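Local atomic coordinates of chitin elicitor-binding protein (Oryza sativa subsp. japonica, PDB entry 5JCD), a protein that perceives chitin oligosaccharide elicitors from fungal cell walls and helps pass on the signal that starts plant defence responses. Residues Ser15-Thr20 with Asn102-Tyr107; Leu147-Gly152 with Leu189-Pro194. One frame throughout, in Å; residues are numbered along the deposited sequence.

In the fold
Interactions 1 and 2 lie side by side in the LysM-containing chitin-binding part of the receptor, their centres 10 Å apart. Both reach one sheet, in which strands 12-20 and 145-150 run parallel: Ala148 N lies 2.9 Å from Ala16 O and Ala148 O 2.9 Å from Leu18 N, both probable hydrogen bonds. Packing adds a second link, with Phe104 CE1 of interaction 1 lying 3.6 Å from Ala148 CB of interaction 2. Each contact has a side chain near a chitin-binding residue: Tyr19 is about 3 Å from Pro22, which is also near it in sequence, and Val151 about 4 Å from Leu183, side chain to side chain.

Interaction 1: Ser15-Thr20 with Asn102-Tyr107; sequences SAILYT and NAFVTY
The carboxamide of Asn102 pairs in its own plane with the backbone of Thr20. Its OD1 takes Thr20 N on a lone pair at 2.8 Å, with a nearly straight N-H...O angle of 174°. Its ND2 gives a hydrogen to Thr20 O at 3.1 Å, and these two bonds fix the amide's rotation. CG of Asn102 stands beside its backbone N (chi1 -68°), which sends the amide across to strand 12-20. There it crosses Tyr19 at about a right angle, amide and ring planes 14° apart, with OD1 3.4 Å from Tyr19 CD1. A water at 2.7 Å donates to the same OD1 and also bonds Thr20 OG1. The loop belongs to LysM 1, between helices 93-100 and 107-113, and Tyr19 OH bonds Val100 O at the end of the first. An alanine at Asn102 would remove both carboxamide hydrogen bonds and is likely to leave Thr20 N and O without these mates and the loop less firmly tied to the strand. Earlier on the strand, Ile17 CG2 sits over one face of the Phe104 ring, 4.2 Å from its centroid in a CH-pi contact, while Leu18 O meets the ring edge in plane, 3.4 Å from CZ.

Interaction 2: Leu147-Gly152 with Leu189-Pro194; sequences LAYSVG and LDVPLP
Val191 CG2 and Leu189 CD1 both approach the Tyr149 ring obliquely. The closer packing is at the root of the side chain, where Tyr149 CB lies 3.7 Å from Val191 CG2. With CG anti to the backbone N (chi1 -179°), the ring then leads off toward Ile160 of helix 157-163, and its OH bonds Glu155. The other flat group, the Asp190 carboxylate, stands on the opposite side of the sheet, the side that carries Ala148; OD1 bonds His146 ND1 and OD2 forms a salt bridge with Arg174, so both oxygens have partners.

Between the strands, Leu189 and Tyr149 form a hydrogen-bonded pair: Leu189 N reaches Tyr149 O at 2.7 Å, and Tyr149 N reaches Leu189 O at 2.8 Å. Leu147 and Val191 form a second such pair, with Val191 N 2.8 Å from Leu147 O. Its return bond, Leu147 N to Val191 O, is longer at 3.0 Å. Ala148 and Asp190 form the non-hydrogen-bonded pair between them; beside it Ala148 CA lies 3.5 Å from Leu189 O, a CA-H...O contact. This is the antiparallel pairing of the LysM beta-alpha-alpha-beta fold in LysM 2: strands 145-150 and 188-193 flank helices 157-163 and 168-174 in sequence, and the N-to-C directions of the segments 147-150 and 189-193 make an angle of 135°, well short of exactly antiparallel.

Apolar branches close the two ends. Leu193 CD1 crosses to Leu147 CB at 3.7 Å and also touches CD2 of that leucine. Past the end of strand 145-150, Val151 CG2 rests 3.7 Å from Leu189 CD1, and the Val151 side chain also touches Leu183, a chitin-binding residue.

Interaction 1: Ser15-Thr20 with Asn102-Tyr107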
loop_
_atom_site.group_PDB
_atom_site.type_symbol
_atom_site.label_atom_id
_atom_site.label_comp_id
_atom_site.label_asym_id
_atom_site.label_seq_id
_atom_site.Cartn_x
_atom_site.Cartn_y
_atom_site.Cartn_z
ATOM N N SER A 15 4.369 -0.890 8.108
ATOM C CA SER A 15 3.129 -1.245 7.402
ATOM C C SER A 15 3.474 -1.970 6.116
ATOM O O SER A 15 4.651 -2.217 5.830
ATOM C CB SER A 15 2.333 0.001 7.029
ATOM O OG SER A 15 1.835 0.689 8.150
ATOM N N ALA A 16 2.449 -2.296 5.332
ATOM C CA ALA A 16 2.654 -2.935 4.030
ATOM C C ALA A 16 1.521 -2.671 3.037
ATOM O O ALA A 16 0.405 -2.354 3.440
ATOM C CB ALA A 16 2.837 -4.468 4.204
ATOM N N ILE A 17 1.814 -2.824 1.747
ATOM C CA ILE A 17 0.767 -3.014 0.745
ATOM C C ILE A 17 0.909 -4.410 0.176
ATOM O O ILE A 17 2.017 -4.920 0.042
ATOM C CB ILE A 17 0.840 -1.989 -0.441
ATOM C CG1 ILE A 17 2.205 -2.084 -1.157
ATOM C CG2 ILE A 17 0.544 -0.566 0.039
ATOM C CD1 ILE A 17 2.379 -1.164 -2.429
ATOM N N LEU A 18 -0.207 -5.032 -0.180
ATOM C CA LEU A 18 -0.118 -6.262 -0.954
ATOM C C LEU A 18 -0.085 -5.815 -2.419
ATOM O O LEU A 18 -1.099 -5.392 -2.985
ATOM C CB LEU A 18 -1.296 -7.194 -0.666
ATOM C CG LEU A 18 -1.239 -8.527 -1.405
ATOM C CD1 LEU A 18 -0.032 -9.368 -0.928
ATOM C CD2 LEU A 18 -2.544 -9.318 -1.304
ATOM N N TYR A 19 1.095 -5.859 -3.023
ATOM C CA TYR A 19 1.278 -5.274 -4.354
ATOM C C TYR A 19 0.987 -6.268 -5.456
ATOM O O TYR A 19 1.497 -7.385 -5.435
ATOM C CB TYR A 19 2.710 -4.738 -4.502
ATOM C CG TYR A 19 2.995 -4.031 -5.807
ATOM C CD1 TYR A 19 2.317 -2.863 -6.144
ATOM C CD2 TYR A 19 3.983 -4.493 -6.676
ATOM C CE1 TYR A 19 2.584 -2.184 -7.313
ATOM C CE2 TYR A 19 4.257 -3.816 -7.858
ATOM C CZ TYR A 19 3.548 -2.662 -8.165
ATOM O OH TYR A 19 3.782 -1.973 -9.320
ATOM N N THR A 20 0.166 -5.850 -6.423
ATOM C CA THR A 20 -0.091 -6.659 -7.608
ATOM C C THR A 20 0.831 -6.157 -8.686
ATOM O O THR A 20 0.719 -5.006 -9.119
ATOM C CB THR A 20 -1.546 -6.555 -8.102
ATOM O OG1 THR A 20 -2.439 -7.028 -7.083
ATOM C CG2 THR A 20 -1.733 -7.390 -9.377
ATOM N N ASN A 102 -1.523 0.401 -8.246
ATOM C CA ASN A 102 -2.690 -0.399 -7.928
ATOM C C ASN A 102 -3.877 0.452 -7.484
ATOM O O ASN A 102 -4.801 -0.054 -6.861
ATOM C CB ASN A 102 -2.355 -1.381 -6.772
ATOM C CG ASN A 102 -1.364 -2.472 -7.155
ATOM O OD1 ASN A 102 -1.002 -3.298 -6.315
ATOM N ND2 ASN A 102 -0.945 -2.507 -8.410
ATOM N N ALA A 103 -3.850 1.739 -7.805
ATOM C CA ALA A 103 -4.821 2.689 -7.253
ATOM C C ALA A 103 -4.870 2.677 -5.714
ATOM O O ALA A 103 -5.905 3.001 -5.127
ATOM C CB ALA A 103 -6.226 2.457 -7.841
ATOM N N PHE A 104 -3.753 2.340 -5.064
ATOM C CA PHE A 104 -3.678 2.487 -3.607
ATOM C C PHE A 104 -3.757 3.950 -3.216
ATOM O O PHE A 104 -4.089 4.274 -2.082
ATOM C CB PHE A 104 -2.408 1.854 -3.007
ATOM C CG PHE A 104 -2.503 0.376 -2.827
ATOM C CD1 PHE A 104 -3.515 -0.174 -2.048
ATOM C CD2 PHE A 104 -1.575 -0.469 -3.414
ATOM C CE1 PHE A 104 -3.620 -1.554 -1.872
ATOM C CE2 PHE A 104 -1.675 -1.848 -3.250
ATOM C CZ PHE A 104 -2.696 -2.390 -2.472
ATOM N N VAL A 105 -3.409 4.831 -4.149
ATOM C CA VAL A 105 -3.630 6.261 -3.968
ATOM C C VAL A 105 -4.424 6.821 -5.146
ATOM O O VAL A 105 -4.403 6.249 -6.239
ATOM C CB VAL A 105 -2.309 7.028 -3.885
ATOM C CG1 VAL A 105 -1.458 6.479 -2.746
ATOM C CG2 VAL A 105 -1.551 6.935 -5.212
ATOM N N THR A 106 -5.100 7.950 -4.945
ATOM C CA THR A 106 -5.705 8.668 -6.076
ATOM C C THR A 106 -4.766 9.743 -6.571
ATOM O O THR A 106 -3.813 10.115 -5.877
ATOM C CB THR A 106 -6.991 9.368 -5.678
ATOM O OG1 THR A 106 -6.671 10.405 -4.743
ATOM C CG2 THR A 106 -7.945 8.399 -5.037
ATOM N N TYR A 107 -5.036 10.262 -7.765
ATOM C CA TYR A 107 -4.168 11.304 -8.332
ATOM C C TYR A 107 -4.255 12.573 -7.501
ATOM O O TYR A 107 -3.283 13.332 -7.403
ATOM C CB TYR A 107 -4.484 11.557 -9.822
ATOM C CG TYR A 107 -5.807 12.255 -10.055
ATOM C CD1 TYR A 107 -5.931 13.631 -9.906
ATOM C CD2 TYR A 107 -6.933 11.532 -10.419
ATOM C CE1 TYR A 107 -7.140 14.263 -10.106
ATOM C CE2 TYR A 107 -8.150 12.151 -10.620
ATOM C CZ TYR A 107 -8.247 13.520 -10.463
ATOM O OH TYR A 107 -9.449 14.155 -10.664
HETATM O O HOH W 1 -3.146 -4.809 -5.585
#

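Interaction 2: Leu147-Gly152 with Leu189-Pro194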
loop_
_atom_site.group_PDB
_atom_site.type_symbol
_atom_site.label_atom_id
_atom_site.label_comp_id
_atom_site.label_asym_id
_atom_site.label_seq_id
_atom_site.Cartn_x
_atom_site.Cartn_y
_atom_site.Cartn_z
ATOM N N LEU A 147 -2.102 -3.535 6.632
ATOM C CA LEU A 147 -1.887 -4.000 5.274
ATOM C C LEU A 147 -2.943 -3.415 4.358
ATOM O O LEU A 147 -4.144 -3.545 4.619
ATOM C CB LEU A 147 -1.984 -5.516 5.224
ATOM C CG LEU A 147 -1.913 -6.205 3.861
ATOM C CD1 LEU A 147 -0.528 -6.047 3.251
ATOM C CD2 LEU A 147 -2.287 -7.690 3.952
ATOM N N ALA A 148 -2.483 -2.745 3.307
ATOM C CA ALA A 148 -3.358 -2.216 2.271
ATOM C C ALA A 148 -3.662 -3.330 1.312
ATOM O O ALA A 148 -2.738 -3.936 0.754
ATOM C CB ALA A 148 -2.693 -1.059 1.537
ATOM N N TYR A 149 -4.955 -3.601 1.131
ATOM C CA TYR A 149 -5.416 -4.752 0.361
ATOM C C TYR A 149 -6.427 -4.343 -0.713
ATOM O O TYR A 149 -7.430 -3.677 -0.406
ATOM C CB TYR A 149 -6.061 -5.751 1.303
ATOM C CG TYR A 149 -6.541 -6.987 0.628
ATOM C CD1 TYR A 149 -5.664 -8.031 0.360
ATOM C CD2 TYR A 149 -7.881 -7.137 0.277
ATOM C CE1 TYR A 149 -6.094 -9.186 -0.274
ATOM C CE2 TYR A 149 -8.331 -8.301 -0.348
ATOM C CZ TYR A 149 -7.422 -9.310 -0.626
ATOM O OH TYR A 149 -7.824 -10.453 -1.230
ATOM N N SER A 150 -6.151 -4.713 -1.968
ATOM C CA SER A 150 -7.071 -4.449 -3.061
ATOM C C SER A 150 -8.001 -5.642 -3.289
ATOM O O SER A 150 -7.548 -6.706 -3.680
ATOM C CB SER A 150 -6.300 -4.128 -4.349
ATOM O OG SER A 150 -7.190 -3.890 -5.432
ATOM N N VAL A 151 -9.298 -5.441 -3.075
ATOM C CA VAL A 151 -10.273 -6.515 -3.179
ATOM C C VAL A 151 -10.306 -7.133 -4.587
ATOM O O VAL A 151 -10.401 -6.436 -5.618
ATOM C CB VAL A 151 -11.701 -6.014 -2.837
ATOM C CG1 VAL A 151 -12.712 -7.076 -3.165
ATOM C CG2 VAL A 151 -11.811 -5.581 -1.364
ATOM N N GLY A 152 -10.202 -8.450 -4.618
ATOM C CA GLY A 152 -10.278 -9.214 -5.841
ATOM C C GLY A 152 -11.707 -9.469 -6.277
ATOM O O GLY A 152 -12.633 -9.355 -5.480
ATOM N N LEU A 189 -8.805 -1.919 1.049
ATOM C CA LEU A 189 -9.101 -2.158 2.450
ATOM C C LEU A 189 -7.847 -2.009 3.343
ATOM O O LEU A 189 -6.750 -2.425 2.978
ATOM C CB LEU A 189 -9.681 -3.572 2.609
ATOM C CG LEU A 189 -11.018 -3.920 1.930
ATOM C CD1 LEU A 189 -11.475 -5.335 2.283
ATOM C CD2 LEU A 189 -12.092 -2.954 2.348
ATOM N N ASP A 190 -8.055 -1.447 4.527
ATOM C CA ASP A 190 -7.061 -1.367 5.591
ATOM C C ASP A 190 -7.258 -2.595 6.473
ATOM O O ASP A 190 -8.211 -2.661 7.233
ATOM C CB ASP A 190 -7.265 -0.093 6.419
ATOM C CG ASP A 190 -6.339 -0.009 7.662
ATOM O OD1 ASP A 190 -5.547 -0.943 7.917
ATOM O OD2 ASP A 190 -6.424 0.998 8.401
ATOM N N VAL A 191 -6.364 -3.569 6.340
ATOM C CA VAL A 191 -6.451 -4.817 7.094
ATOM C C VAL A 191 -5.505 -4.838 8.303
ATOM O O VAL A 191 -4.282 -4.850 8.141
ATOM C CB VAL A 191 -6.111 -5.994 6.184
ATOM C CG1 VAL A 191 -6.403 -7.291 6.887
ATOM C CG2 VAL A 191 -6.943 -5.909 4.927
ATOM N N PRO A 192 -6.058 -4.799 9.519
ATOM C CA PRO A 192 -5.158 -4.790 10.680
ATOM C C PRO A 192 -4.660 -6.192 11.077
ATOM O O PRO A 192 -5.315 -6.891 11.842
ATOM C CB PRO A 192 -6.028 -4.186 11.793
ATOM C CG PRO A 192 -7.443 -4.304 11.320
ATOM C CD PRO A 192 -7.470 -4.823 9.920
ATOM N N LEU A 193 -3.504 -6.585 10.553
ATOM C CA LEU A 193 -2.922 -7.889 10.855
ATOM C C LEU A 193 -2.523 -7.975 12.320
ATOM O O LEU A 193 -1.713 -7.158 12.802
ATOM C CB LEU A 193 -1.698 -8.190 9.971
ATOM C CG LEU A 193 -1.857 -8.667 8.535
ATOM C CD1 LEU A 193 -2.994 -7.982 7.814
ATOM C CD2 LEU A 193 -0.545 -8.495 7.783
ATOM N N PRO A 194 -3.089 -8.973 13.024
ATOM C CA PRO A 194 -2.936 -9.243 14.458
ATOM C C PRO A 194 -1.465 -9.315 14.813
ATOM O O PRO A 194 -1.073 -8.911 15.911
ATOM C CB PRO A 194 -3.575 -10.620 14.657
ATOM C CG PRO A 194 -4.136 -11.028 13.362
ATOM C CD PRO A 194 -3.957 -9.955 12.353
#